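Local coordinates for protein prefoldin beta subunit 2 (Thermococcus sp., PDB 3AEI) that probably acts as a subunit of the co-chaperone prefoldin, which captures unfolded proteins on coiled-coil tentacles and passes them to group II chaperonin, at residues A[23-34]-A[66-77]. Numbering follows the deposited sequence. Where two conformers were deposited one is given.
With SO4 (sulfate ion), chain C.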
loop_
_atom_site.group_PDB
_atom_site.type_symbol
_atom_site.label_atom_id
_atom_site.label_comp_id
_atom_site.label_asym_id
_atom_site.label_seq_id
_atom_site.Cartn_x
_atom_site.Cartn_y
_atom_site.Cartn_z
ATOM N N LEU A 23 11.966 -5.882 -3.534
ATOM C CA LEU A 23 12.559 -6.710 -2.487
ATOM C C LEU A 23 13.787 -6.045 -1.888
ATOM O O LEU A 23 13.974 -6.081 -0.668
ATOM C CB LEU A 23 12.955 -8.083 -3.059
ATOM C CG LEU A 23 11.842 -8.913 -3.642
ATOM C CD1 LEU A 23 12.468 -10.201 -4.177
ATOM C CD2 LEU A 23 10.792 -9.219 -2.574
ATOM N N GLU A 24 14.637 -5.410 -2.709
ATOM C CA GLU A 24 15.819 -4.769 -2.144
ATOM C C GLU A 24 15.404 -3.629 -1.197
ATOM O O GLU A 24 16.065 -3.385 -0.174
ATOM C CB GLU A 24 16.723 -4.214 -3.256
ATOM C CG GLU A 24 17.294 -5.294 -4.102
ATOM C CD GLU A 24 18.245 -4.794 -5.175
ATOM O OE1 GLU A 24 17.889 -3.803 -5.847
ATOM O OE2 GLU A 24 19.332 -5.409 -5.345
ATOM N N LEU A 25 14.319 -2.915 -1.535
ATOM C CA LEU A 25 13.890 -1.831 -0.669
ATOM C C LEU A 25 13.514 -2.352 0.727
ATOM O O LEU A 25 13.914 -1.792 1.749
ATOM C CB LEU A 25 12.686 -1.056 -1.277
ATOM C CG LEU A 25 12.034 -0.040 -0.319
ATOM C CD1 LEU A 25 12.996 1.093 0.053
ATOM C CD2 LEU A 25 10.797 0.495 -0.985
ATOM N N LYS A 26 12.741 -3.419 0.744
ATOM C CA LYS A 26 12.297 -3.971 2.014
ATOM C C LYS A 26 13.508 -4.508 2.738
ATOM O O LYS A 26 13.636 -4.347 3.941
ATOM C CB LYS A 26 11.277 -5.081 1.788
ATOM C CG LYS A 26 9.947 -4.611 1.225
ATOM C CD LYS A 26 9.059 -5.843 1.069
ATOM C CE LYS A 26 7.777 -5.514 0.347
ATOM N NZ LYS A 26 7.991 -5.414 -1.122
ATOM N N MET A 27 14.417 -5.122 2.005
ATOM C CA MET A 27 15.586 -5.670 2.665
ATOM C C MET A 27 16.441 -4.567 3.328
ATOM O O MET A 27 16.862 -4.698 4.496
ATOM C CB MET A 27 16.416 -6.510 1.675
ATOM C CG MET A 27 17.585 -7.201 2.356
ATOM S SD MET A 27 18.457 -8.166 1.118
ATOM C CE MET A 27 19.376 -6.900 0.300
ATOM N N LYS A 28 16.639 -3.451 2.623
ATOM C CA LYS A 28 17.430 -2.347 3.117
ATOM C C LYS A 28 16.729 -1.653 4.300
ATOM O O LYS A 28 17.393 -1.182 5.204
ATOM C CB LYS A 28 17.678 -1.300 2.019
ATOM C CG LYS A 28 18.589 -1.721 0.882
ATOM C CD LYS A 28 18.451 -0.673 -0.233
ATOM C CE LYS A 28 19.265 -0.977 -1.477
ATOM N NZ LYS A 28 18.951 0.056 -2.553
ATOM N N GLU A 29 15.397 -1.580 4.266
ATOM C CA GLU A 29 14.662 -0.962 5.367
ATOM C C GLU A 29 14.866 -1.788 6.639
ATOM O O GLU A 29 15.035 -1.236 7.723
ATOM C CB GLU A 29 13.165 -0.847 5.029
ATOM C CG GLU A 29 12.889 0.195 3.918
ATOM C CD GLU A 29 11.468 0.150 3.364
ATOM O OE1 GLU A 29 11.027 1.179 2.804
ATOM O OE2 GLU A 29 10.791 -0.904 3.453
ATOM N N LEU A 30 14.851 -3.116 6.519
ATOM C CA LEU A 30 15.043 -3.970 7.701
ATOM C C LEU A 30 16.477 -3.886 8.222
ATOM O O LEU A 30 16.686 -3.917 9.428
ATOM C CB LEU A 30 14.688 -5.447 7.412
ATOM C CG LEU A 30 13.211 -5.700 7.088
ATOM C CD1 LEU A 30 13.056 -7.155 6.571
ATOM C CD2 LEU A 30 12.350 -5.472 8.298
ATOM N N GLU A 31 17.463 -3.763 7.322
ATOM C CA GLU A 31 18.866 -3.599 7.761
ATOM C C GLU A 31 19.028 -2.260 8.508
ATOM O O GLU A 31 19.718 -2.191 9.527
ATOM C CB GLU A 31 19.809 -3.694 6.543
ATOM C CG GLU A 31 19.625 -5.046 5.837
ATOM C CD GLU A 31 20.408 -5.203 4.538
ATOM O OE1 GLU A 31 20.563 -4.202 3.800
ATOM O OE2 GLU A 31 20.845 -6.347 4.251
ATOM N N TYR A 32 18.346 -1.204 8.041
ATOM C CA TYR A 32 18.401 0.080 8.704
ATOM C C TYR A 32 17.798 -0.062 10.094
ATOM O O TYR A 32 18.389 0.374 11.085
ATOM C CB TYR A 32 17.631 1.120 7.890
ATOM C CG TYR A 32 17.954 2.539 8.267
ATOM C CD1 TYR A 32 18.867 3.296 7.521
ATOM C CD2 TYR A 32 17.315 3.141 9.333
ATOM C CE1 TYR A 32 19.115 4.634 7.841
ATOM C CE2 TYR A 32 17.557 4.478 9.667
ATOM C CZ TYR A 32 18.453 5.215 8.909
ATOM O OH TYR A 32 18.634 6.547 9.194
ATOM N N ALA A 33 16.648 -0.731 10.172
ATOM C CA ALA A 33 15.973 -0.937 11.456
ATOM C C ALA A 33 16.910 -1.706 12.417
ATOM O O ALA A 33 16.985 -1.377 13.602
ATOM C CB ALA A 33 14.668 -1.728 11.246
ATOM N N GLU A 34 17.620 -2.707 11.907
ATOM C CA GLU A 34 18.526 -3.516 12.752
ATOM C C GLU A 34 19.601 -2.625 13.364
ATOM O O GLU A 34 19.917 -2.736 14.542
ATOM C CB GLU A 34 19.170 -4.622 11.928
ATOM C CG GLU A 34 19.749 -5.748 12.767
ATOM C CD GLU A 34 20.231 -6.883 11.886
ATOM O OE1 GLU A 34 20.158 -8.051 12.313
ATOM O OE2 GLU A 34 20.678 -6.603 10.757
ATOM N N ILE A 66 14.479 -9.902 11.229
ATOM C CA ILE A 66 15.269 -9.200 10.244
ATOM C C ILE A 66 16.259 -10.153 9.558
ATOM O O ILE A 66 16.362 -10.185 8.329
ATOM C CB ILE A 66 16.015 -8.041 10.884
ATOM C CG1 ILE A 66 15.004 -6.971 11.363
ATOM C CG2 ILE A 66 16.986 -7.414 9.843
ATOM C CD1 ILE A 66 15.585 -5.918 12.262
ATOM N N GLU A 67 16.937 -10.978 10.348
ATOM C CA GLU A 67 17.884 -11.894 9.752
ATOM C C GLU A 67 17.234 -12.943 8.856
ATOM O O GLU A 67 17.779 -13.262 7.799
ATOM C CB GLU A 67 18.752 -12.558 10.831
ATOM C CG GLU A 67 19.646 -11.551 11.543
ATOM C CD GLU A 67 20.647 -10.925 10.582
ATOM O OE1 GLU A 67 21.267 -11.681 9.790
ATOM O OE2 GLU A 67 20.824 -9.687 10.607
ATOM N N ARG A 68 16.093 -13.488 9.256
ATOM C CA ARG A 68 15.455 -14.482 8.417
ATOM C C ARG A 68 14.940 -13.829 7.147
ATOM O O ARG A 68 15.091 -14.374 6.062
ATOM C CB ARG A 68 14.285 -15.157 9.139
ATOM C CG ARG A 68 14.683 -15.925 10.401
ATOM C CD ARG A 68 13.535 -16.804 10.893
ATOM N NE ARG A 68 13.697 -17.245 12.274
ATOM C CZ ARG A 68 13.146 -16.638 13.322
ATOM N NH1 ARG A 68 12.390 -15.556 13.155
ATOM N NH2 ARG A 68 13.340 -17.118 14.540
ATOM N N SER A 69 14.339 -12.652 7.291
ATOM C CA SER A 69 13.774 -11.965 6.132
ATOM C C SER A 69 14.876 -11.615 5.148
ATOM O O SER A 69 14.690 -11.730 3.933
ATOM C CB SER A 69 13.027 -10.683 6.590
ATOM O OG SER A 69 11.832 -11.018 7.278
ATOM N N ARG A 70 16.025 -11.184 5.657
ATOM C CA ARG A 70 17.123 -10.841 4.758
ATOM C C ARG A 70 17.557 -12.055 3.956
ATOM O O ARG A 70 17.887 -11.957 2.779
ATOM C CB ARG A 70 18.311 -10.274 5.526
ATOM C CG ARG A 70 18.176 -8.780 5.850
ATOM C CD ARG A 70 19.314 -8.295 6.730
ATOM N NE ARG A 70 20.614 -8.688 6.202
ATOM C CZ ARG A 70 21.756 -8.569 6.872
ATOM N NH1 ARG A 70 21.757 -8.063 8.103
ATOM N NH2 ARG A 70 22.898 -8.965 6.317
ATOM N N LEU A 71 17.546 -13.221 4.590
ATOM C CA LEU A 71 17.934 -14.438 3.883
ATOM C C LEU A 71 16.982 -14.755 2.745
ATOM O O LEU A 71 17.401 -15.082 1.634
ATOM C CB LEU A 71 17.975 -15.590 4.882
ATOM C CG LEU A 71 18.652 -16.890 4.483
ATOM C CD1 LEU A 71 19.985 -16.607 3.789
ATOM C CD2 LEU A 71 18.831 -17.714 5.738
ATOM N N VAL A 72 15.688 -14.642 3.019
ATOM C CA VAL A 72 14.672 -14.902 2.021
ATOM C C VAL A 72 14.830 -13.846 0.923
ATOM O O VAL A 72 14.823 -14.167 -0.257
ATOM C CB VAL A 72 13.244 -14.815 2.641
ATOM C CG1 VAL A 72 12.171 -14.793 1.560
ATOM C CG2 VAL A 72 13.007 -16.016 3.560
ATOM N N TYR A 73 14.990 -12.578 1.299
ATOM C CA TYR A 73 15.107 -11.571 0.241
ATOM C C TYR A 73 16.412 -11.712 -0.556
ATOM O O TYR A 73 16.396 -11.630 -1.780
ATOM C CB TYR A 73 14.991 -10.144 0.800
ATOM C CG TYR A 73 13.645 -9.790 1.392
ATOM C CD1 TYR A 73 12.471 -10.088 0.719
ATOM C CD2 TYR A 73 13.557 -9.074 2.587
ATOM C CE1 TYR A 73 11.235 -9.673 1.206
ATOM C CE2 TYR A 73 12.321 -8.659 3.086
ATOM C CZ TYR A 73 11.172 -8.958 2.386
ATOM O OH TYR A 73 9.950 -8.512 2.833
ATOM N N LYS A 74 17.531 -11.924 0.121
ATOM C CA LYS A 74 18.802 -12.067 -0.590
ATOM C C LYS A 74 18.713 -13.171 -1.639
ATOM O O LYS A 74 19.176 -13.002 -2.760
ATOM C CB LYS A 74 19.943 -12.383 0.368
ATOM C CG LYS A 74 20.641 -11.161 0.919
ATOM C CD LYS A 74 21.887 -11.537 1.694
ATOM C CE LYS A 74 22.773 -12.453 0.868
ATOM N NZ LYS A 74 24.124 -12.637 1.464
ATOM N N ARG A 75 18.118 -14.300 -1.263
ATOM C CA ARG A 75 17.960 -15.433 -2.163
ATOM C C ARG A 75 17.074 -15.090 -3.362
ATOM O O ARG A 75 17.403 -15.395 -4.507
ATOM C CB ARG A 75 17.364 -16.615 -1.396
ATOM C CG ARG A 75 17.210 -17.892 -2.210
ATOM C CD ARG A 75 16.756 -19.036 -1.317
ATOM N NE ARG A 75 17.659 -19.233 -0.184
ATOM C CZ ARG A 75 18.932 -19.597 -0.297
ATOM N NH1 ARG A 75 19.674 -19.747 0.788
ATOM N NH2 ARG A 75 19.463 -19.818 -1.491
ATOM N N GLU A 76 15.935 -14.462 -3.095
ATOM C CA GLU A 76 15.015 -14.098 -4.164
ATOM C C GLU A 76 15.665 -13.071 -5.095
ATOM O O GLU A 76 15.533 -13.176 -6.319
ATOM C CB GLU A 76 13.708 -13.571 -3.564
ATOM C CG GLU A 76 12.923 -14.665 -2.881
ATOM C CD GLU A 76 11.735 -14.173 -2.075
ATOM O OE1 GLU A 76 11.724 -12.987 -1.666
ATOM O OE2 GLU A 76 10.820 -14.997 -1.837
ATOM N N ILE A 77 16.397 -12.127 -4.515
ATOM C CA ILE A 77 17.081 -11.084 -5.278
ATOM C C ILE A 77 18.191 -11.704 -6.130
ATOM O O ILE A 77 18.362 -11.343 -7.297
ATOM C CB ILE A 77 17.680 -10.015 -4.339
ATOM C CG1 ILE A 77 16.527 -9.188 -3.710
ATOM C CG2 ILE A 77 18.723 -9.165 -5.095
ATOM C CD1 ILE A 77 16.906 -8.397 -2.442
HETATM S S SO4 C . 9.955 -14.487 10.179
HETATM O O1 SO4 C . 10.655 -15.764 9.939
HETATM O O2 SO4 C . 10.361 -13.504 9.159
HETATM O O3 SO4 C . 10.309 -13.974 11.515
HETATM O O4 SO4 C . 8.499 -14.711 10.099
#
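Y73 and M27 interlock across the antiparallel coiled coil of this beta-type prefoldin subunit, where helix 2-37 and helix 59-93 run back against each other. The segment axes approach to 9.5 Å at 152°, and the packing is knobs-into-holes in both directions: Y73 enters the hole formed by L23, K26, M27 and L30, while M27 enters that formed by R70, Y73, K74 and I77. The backbone L23 O lies over one face of the Y73 ring, offset toward the rim. L30 CD1 meets the ring edge in plane, 3.9 Å from Y73 CE2, and L23 CD2 reaches the CD1-CE1 side. The K26 and Y73 side chains cross at about a right angle, with K26 CD 3.3 Å from Y73 OH. Replacing Y73 by an alanine would remove the ring, and is likely to open a gap between L23, M27 and L30 and leave K26 CB and CD without the aromatic surface they pack on. M27 has CG anti to the backbone N (chi1 -175°), which sends the chain across R70 and places SD 3.7 Å from K74 CG, with I77 CD1 also touching the sulfur. L23 CB meets I77 CG1, and E24 CG lies 3.5 Å from I77 CD1. Toward the beta hairpin, I66 CG2 lies 3.5 Å from L30 O, and I66 CD1 packs on E34 N and CB; S51 and F50 of a second subunit pack on L30 and A33 respectively. A charged network of E31, E34, E67 and R70 borders this apolar seam. R70 bends at chi3 (50°), bringing its guanidinium between the acids. E31 OE2 lies well out of the guanidinium plane, so its salt bridge with R70 NE rests on charge alone. E34 OE2 instead sits at the edge, in plane, and accepts a weak hydrogen bond from R70 NH1 at 3.2 Å, as part of a salt bridge. R70 NH1 also forms a salt bridge with E67 OE2, at 3.1 Å.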